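Local coordinates for protein fatty acid amide hydrolase (Candida albicans, PDB 6KVR) that probably hydrolyses amides of monocarboxylic acids, fatty acid amides among them, to the carboxylate and ammonia, as an amidase signature family serine hydrolase, at residues D15-S20 with M403-L408; D165-G170 with S174-I179. One frame throughout, in Å; residues are numbered along the deposited sequence.

Interaction 1 of 2, residues D15-S20 with M403-L408; sequences DKYEDS and MQRKLL
Tyr17 lays one face of its ring against the aliphatic stem of Arg405, and this CH-pi packing is the tight half of the contact. Arg405 CG stands 3.7 Å from the centroid of the Tyr17 ring, 16° off its normal and displaced toward the rim. With CG anti to the backbone N (chi1 -164°), the arginine stem runs across the ring, CD coming within 3.6 Å of Tyr17 CE1, before a bend at chi3 turns the guanidinium nearly perpendicular to the phenol. Leu408 meets the same ring at its edge, CD1 lying 3.8 Å from Tyr17 CD2. Polar support is slight: Arg405 NH1 gives Tyr17 OH a weak, long bond of 3.5 Å, while the stronger partners are Asp12 for the hydroxyl and the carbonyl of Gly400 for NH1. The solvent side belongs to Lys16, which is exposed and touches loosely, CB 4.4 Å from Arg405 CD. Lys16 NZ keeps 5.0 Å from Arg405 NE, two positive groups side by side without contact. Leu423 of helix 417-423 also packs on Tyr17. An aromatic residue of the N-terminal loop is thus docked on the short helix 402-409 of the amidase fold by CH-pi and apolar packing.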
loop_
_atom_site.group_PDB
_atom_site.type_symbol
_atom_site.label_atom_id
_atom_site.label_comp_id
_atom_site.label_asym_id
_atom_site.label_seq_id
_atom_site.Cartn_x
_atom_site.Cartn_y
_atom_site.Cartn_z
ATOM N N ASP A 15 25.080 -14.069 -20.458
ATOM C CA ASP A 15 26.487 -14.055 -20.840
ATOM C C ASP A 15 27.326 -13.045 -20.067
ATOM O O ASP A 15 28.530 -12.948 -20.318
ATOM C CB ASP A 15 26.625 -13.798 -22.348
ATOM C CG ASP A 15 25.927 -12.525 -22.800
ATOM O OD1 ASP A 15 25.368 -11.792 -21.955
ATOM O OD2 ASP A 15 25.947 -12.251 -24.019
ATOM N N LYS A 16 26.739 -12.294 -19.143
ATOM C CA LYS A 16 27.472 -11.327 -18.340
ATOM C C LYS A 16 27.284 -11.611 -16.858
ATOM O O LYS A 16 27.207 -10.688 -16.044
ATOM C CB LYS A 16 27.034 -9.894 -18.662
ATOM C CG LYS A 16 27.352 -9.427 -20.090
ATOM C CD LYS A 16 27.109 -7.911 -20.312
ATOM C CE LYS A 16 25.643 -7.512 -20.056
ATOM N NZ LYS A 16 25.217 -6.261 -20.774
ATOM N N TYR A 17 27.200 -12.896 -16.490
ATOM C CA TYR A 17 26.987 -13.311 -15.104
ATOM C C TYR A 17 28.163 -14.108 -14.556
ATOM O O TYR A 17 28.684 -13.772 -13.491
ATOM C CB TYR A 17 25.725 -14.179 -14.975
ATOM C CG TYR A 17 24.405 -13.490 -15.200
ATOM C CD1 TYR A 17 23.964 -13.197 -16.480
ATOM C CD2 TYR A 17 23.570 -13.190 -14.134
ATOM C CE1 TYR A 17 22.749 -12.596 -16.698
ATOM C CE2 TYR A 17 22.335 -12.576 -14.335
ATOM C CZ TYR A 17 21.934 -12.282 -15.624
ATOM O OH TYR A 17 20.718 -11.682 -15.854
ATOM N N GLU A 18 28.555 -15.192 -15.231
ATOM C CA GLU A 18 29.470 -16.198 -14.712
ATOM C C GLU A 18 30.891 -15.997 -15.214
ATOM O O GLU A 18 31.116 -15.542 -16.334
ATOM C CB GLU A 18 29.037 -17.599 -15.134
ATOM C CG GLU A 18 27.843 -18.168 -14.452
ATOM C CD GLU A 18 27.331 -19.389 -15.203
ATOM O OE1 GLU A 18 27.074 -19.262 -16.420
ATOM O OE2 GLU A 18 27.197 -20.468 -14.593
ATOM N N ASP A 19 31.848 -16.421 -14.388
ATOM C CA ASP A 19 33.257 -16.450 -14.761
ATOM C C ASP A 19 34.031 -17.331 -13.796
ATOM O O ASP A 19 34.391 -16.885 -12.698
ATOM C CB ASP A 19 33.855 -15.046 -14.775
ATOM C CG ASP A 19 35.220 -15.013 -15.419
ATOM O OD1 ASP A 19 36.173 -15.574 -14.822
ATOM O OD2 ASP A 19 35.343 -14.422 -16.520
ATOM N N SER A 20 34.306 -18.574 -14.203
ATOM C CA SER A 20 34.801 -19.572 -13.262
ATOM C C SER A 20 36.193 -19.238 -12.729
ATOM O O SER A 20 36.533 -19.636 -11.608
ATOM C CB SER A 20 34.805 -20.956 -13.912
ATOM O OG SER A 20 35.028 -21.942 -12.913
HETATM N N MSE A 403 19.146 -5.837 -11.181
HETATM C CA MSE A 403 19.629 -6.119 -9.825
HETATM C C MSE A 403 20.133 -7.556 -9.621
HETATM O O MSE A 403 21.166 -7.761 -8.962
HETATM C CB MSE A 403 18.551 -5.820 -8.781
HETATM C CG MSE A 403 19.138 -5.713 -7.380
HETATM SE SE MSE A 403 20.366 -4.199 -7.187
HETATM C CE MSE A 403 19.003 -2.827 -6.956
ATOM N N GLN A 404 19.400 -8.550 -10.136
ATOM C CA GLN A 404 19.890 -9.927 -10.039
ATOM C C GLN A 404 21.262 -10.056 -10.699
ATOM O O GLN A 404 22.179 -10.675 -10.138
ATOM C CB GLN A 404 18.895 -10.901 -10.679
ATOM C CG GLN A 404 17.572 -11.080 -9.929
ATOM C CD GLN A 404 17.673 -12.025 -8.721
ATOM O OE1 GLN A 404 18.762 -12.284 -8.199
ATOM N NE2 GLN A 404 16.524 -12.535 -8.273
ATOM N N ARG A 405 21.426 -9.459 -11.888
ATOM C CA ARG A 405 22.714 -9.532 -12.583
ATOM C C ARG A 405 23.824 -8.829 -11.794
ATOM O O ARG A 405 24.944 -9.337 -11.708
ATOM C CB ARG A 405 22.592 -8.937 -13.990
ATOM C CG ARG A 405 23.750 -9.310 -14.935
ATOM C CD ARG A 405 23.390 -9.064 -16.393
ATOM N NE ARG A 405 22.868 -7.715 -16.560
ATOM C CZ ARG A 405 21.590 -7.430 -16.778
ATOM N NH1 ARG A 405 20.687 -8.386 -16.946
ATOM N NH2 ARG A 405 21.206 -6.157 -16.811
ATOM N N LYS A 406 23.531 -7.667 -11.200
ATOM C CA LYS A 406 24.550 -6.983 -10.409
ATOM C C LYS A 406 24.993 -7.826 -9.222
ATOM O O LYS A 406 26.196 -7.944 -8.948
ATOM C CB LYS A 406 24.043 -5.630 -9.928
ATOM C CG LYS A 406 25.094 -4.869 -9.145
ATOM C CD LYS A 406 24.480 -4.163 -7.946
ATOM C CE LYS A 406 23.913 -2.811 -8.335
ATOM N NZ LYS A 406 24.974 -1.914 -8.870
ATOM N N LEU A 407 24.040 -8.424 -8.499
ATOM C CA LEU A 407 24.423 -9.209 -7.325
ATOM C C LEU A 407 25.118 -10.509 -7.713
ATOM O O LEU A 407 26.005 -10.961 -6.995
ATOM C CB LEU A 407 23.200 -9.486 -6.459
ATOM C CG LEU A 407 22.573 -8.222 -5.846
ATOM C CD1 LEU A 407 21.089 -8.429 -5.617
ATOM C CD2 LEU A 407 23.276 -7.841 -4.542
ATOM N N LEU A 408 24.753 -11.107 -8.845
ATOM C CA LEU A 408 25.363 -12.368 -9.257
ATOM C C LEU A 408 26.734 -12.156 -9.892
ATOM O O LEU A 408 27.678 -12.894 -9.588
ATOM C CB LEU A 408 24.438 -13.113 -10.222
ATOM C CG LEU A 408 23.211 -13.838 -9.633
ATOM C CD1 LEU A 408 22.216 -14.251 -10.727
ATOM C CD2 LEU A 408 23.587 -15.038 -8.755
#

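Interaction 2 of 2, residues D165-G170 with S174-I179; sequences DKITHG and SKIVNI
Thr168 and Asn178 pair through two hydrogen bonds, one from backbone and one from side chain. Thr168 N donates to Asn178 O at 2.9 Å, nearly straight at 167°. The return bond runs from Asn178 ND2 to Thr168 O, also 2.9 Å and 174° at the hydrogen; it lies in both the carbonyl plane and the asparagine amide plane. Asn178 CG is anti to the backbone N (chi1 177°), which carries the amide across to that carbonyl. A CH···O contact adds to the grip on Asn178 O, with Ile167 CA 3.4 Å away.

Two apolar pairs flank the bonds: Ile167 CD1 with Ile176 CG1 at 4.3 Å, and Ile167 CG1 with Ile179 CG1 at 4.2 Å. Other aliphatic groups lie against backbone: Ile167 CG1 is 3.4 Å from Ile176 O, Ile179 CG2 3.6 Å from Lys166 N, and His169 CB abuts Lys175 O. The His169 ring stacks with Phe216, and Arg200 binds both Ile167 O and Thr168 OG1.

A type I beta turn from Lys175 to Asn178, held to 165-170 by one backbone bond and one asparagine side-chain bond, closes a compact loop between strand 155-158 and helix 185-192, with the Thr168 side chain about 9 Å from that of Lys158, predicted to belong to the charge relay.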
loop_
_atom_site.group_PDB
_atom_site.type_symbol
_atom_site.label_atom_id
_atom_site.label_comp_id
_atom_site.label_asym_id
_atom_site.label_seq_id
_atom_site.Cartn_x
_atom_site.Cartn_y
_atom_site.Cartn_z
ATOM N N ASP A 165 25.420 -8.523 13.429
ATOM C CA ASP A 165 26.808 -8.947 13.543
ATOM C C ASP A 165 27.057 -10.311 12.923
ATOM O O ASP A 165 28.004 -10.991 13.301
ATOM C CB ASP A 165 27.287 -8.935 14.994
ATOM C CG ASP A 165 27.324 -7.530 15.565
ATOM O OD1 ASP A 165 27.592 -6.602 14.770
ATOM O OD2 ASP A 165 27.070 -7.348 16.779
ATOM N N LYS A 166 26.249 -10.713 11.947
ATOM C CA LYS A 166 26.469 -11.969 11.247
ATOM C C LYS A 166 26.322 -11.763 9.751
ATOM O O LYS A 166 25.572 -10.892 9.301
ATOM C CB LYS A 166 25.514 -13.046 11.727
ATOM C CG LYS A 166 26.013 -13.716 12.972
ATOM C CD LYS A 166 24.999 -14.672 13.544
ATOM C CE LYS A 166 25.592 -15.421 14.737
ATOM N NZ LYS A 166 24.492 -15.494 15.700
ATOM N N ILE A 167 27.086 -12.552 8.988
ATOM C CA ILE A 167 26.976 -12.515 7.540
ATOM C C ILE A 167 25.520 -12.649 7.151
ATOM O O ILE A 167 24.802 -13.515 7.667
ATOM C CB ILE A 167 27.802 -13.641 6.896
ATOM C CG1 ILE A 167 29.297 -13.413 7.080
ATOM C CG2 ILE A 167 27.457 -13.759 5.409
ATOM C CD1 ILE A 167 30.115 -14.706 6.813
ATOM N N THR A 168 25.081 -11.787 6.235
ATOM C CA THR A 168 23.752 -11.857 5.646
ATOM C C THR A 168 23.923 -11.716 4.141
ATOM O O THR A 168 24.182 -10.619 3.638
ATOM C CB THR A 168 22.842 -10.775 6.214
ATOM O OG1 THR A 168 22.817 -10.903 7.634
ATOM C CG2 THR A 168 21.413 -10.914 5.661
ATOM N N HIS A 169 23.789 -12.822 3.424
ATOM C CA HIS A 169 24.123 -12.834 2.016
ATOM C C HIS A 169 22.942 -13.104 1.105
ATOM O O HIS A 169 23.053 -12.856 -0.102
ATOM C CB HIS A 169 25.234 -13.871 1.749
ATOM C CG HIS A 169 24.912 -15.241 2.253
ATOM N ND1 HIS A 169 23.862 -15.984 1.758
ATOM C CD2 HIS A 169 25.497 -16.003 3.208
ATOM C CE1 HIS A 169 23.812 -17.147 2.390
ATOM N NE2 HIS A 169 24.800 -17.185 3.268
ATOM N N GLY A 170 21.822 -13.592 1.635
ATOM C CA GLY A 170 20.636 -13.802 0.813
ATOM C C GLY A 170 20.835 -14.756 -0.347
ATOM O O GLY A 170 20.138 -14.634 -1.368
ATOM N N SER A 174 28.538 -12.843 -3.648
ATOM C CA SER A 174 29.053 -11.485 -3.559
ATOM C C SER A 174 28.735 -10.819 -2.226
ATOM O O SER A 174 29.470 -9.923 -1.809
ATOM C CB SER A 174 28.503 -10.645 -4.713
ATOM O OG SER A 174 27.126 -10.366 -4.506
ATOM N N LYS A 175 27.687 -11.255 -1.527
ATOM C CA LYS A 175 27.297 -10.650 -0.260
ATOM C C LYS A 175 27.826 -11.408 0.954
ATOM O O LYS A 175 27.430 -11.104 2.086
ATOM C CB LYS A 175 25.770 -10.538 -0.175
ATOM C CG LYS A 175 25.176 -9.568 -1.171
ATOM C CD LYS A 175 25.265 -8.167 -0.586
ATOM C CE LYS A 175 25.191 -7.071 -1.614
ATOM N NZ LYS A 175 24.866 -5.814 -0.896
ATOM N N ILE A 176 28.717 -12.382 0.758
ATOM C CA ILE A 176 29.253 -13.111 1.903
ATOM C C ILE A 176 30.085 -12.215 2.810
ATOM O O ILE A 176 30.397 -12.610 3.940
ATOM C CB ILE A 176 30.066 -14.337 1.428
ATOM C CG1 ILE A 176 30.303 -15.317 2.586
ATOM C CG2 ILE A 176 31.374 -13.901 0.789
ATOM C CD1 ILE A 176 31.111 -16.538 2.183
ATOM N N VAL A 177 30.417 -11.004 2.356
ATOM C CA VAL A 177 31.140 -10.024 3.157
ATOM C C VAL A 177 30.211 -8.966 3.746
ATOM O O VAL A 177 30.680 -7.963 4.282
ATOM C CB VAL A 177 32.250 -9.367 2.325
ATOM C CG1 VAL A 177 33.265 -10.417 1.869
ATOM C CG2 VAL A 177 31.642 -8.660 1.120
ATOM N N ASN A 178 28.901 -9.170 3.667
ATOM C CA ASN A 178 27.934 -8.198 4.161
ATOM C C ASN A 178 27.531 -8.576 5.584
ATOM O O ASN A 178 26.857 -9.589 5.794
ATOM C CB ASN A 178 26.723 -8.147 3.235
ATOM C CG ASN A 178 25.646 -7.205 3.741
ATOM O OD1 ASN A 178 25.896 -6.017 3.912
ATOM N ND2 ASN A 178 24.451 -7.738 4.004
ATOM N N ILE A 179 27.934 -7.769 6.560
ATOM C CA ILE A 179 27.631 -8.008 7.967
ATOM C C ILE A 179 26.881 -6.796 8.509
ATOM O O ILE A 179 27.487 -5.784 8.852
ATOM C CB ILE A 179 28.907 -8.277 8.791
ATOM C CG1 ILE A 179 29.712 -9.433 8.203
ATOM C CG2 ILE A 179 28.566 -8.563 10.256
ATOM C CD1 ILE A 179 30.942 -9.822 9.044
#

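In the fold
From the N terminus, the chain passes through 15-20 into helix 20-40, and much later 403-408 on helix 402-409 returns to close the long loop of interaction 1, with 382 residues between its segments. Interaction 2 is nested inside it: in the loop that leads from strand 155-158 to helix 185-192, residues 165-170 are met by 174-179 with three residues between. Their centres lie about 18 Å apart, yet they touch: Ser174 OG is 2.8 Å from Leu407 O, a probable hydrogen bond, and Leu407 CD2 packs on Lys175 CE. Helix 20-40, which starts at the end of 15-20, touches interaction 2 through Tyr34, so the N-terminal region meets both contacts.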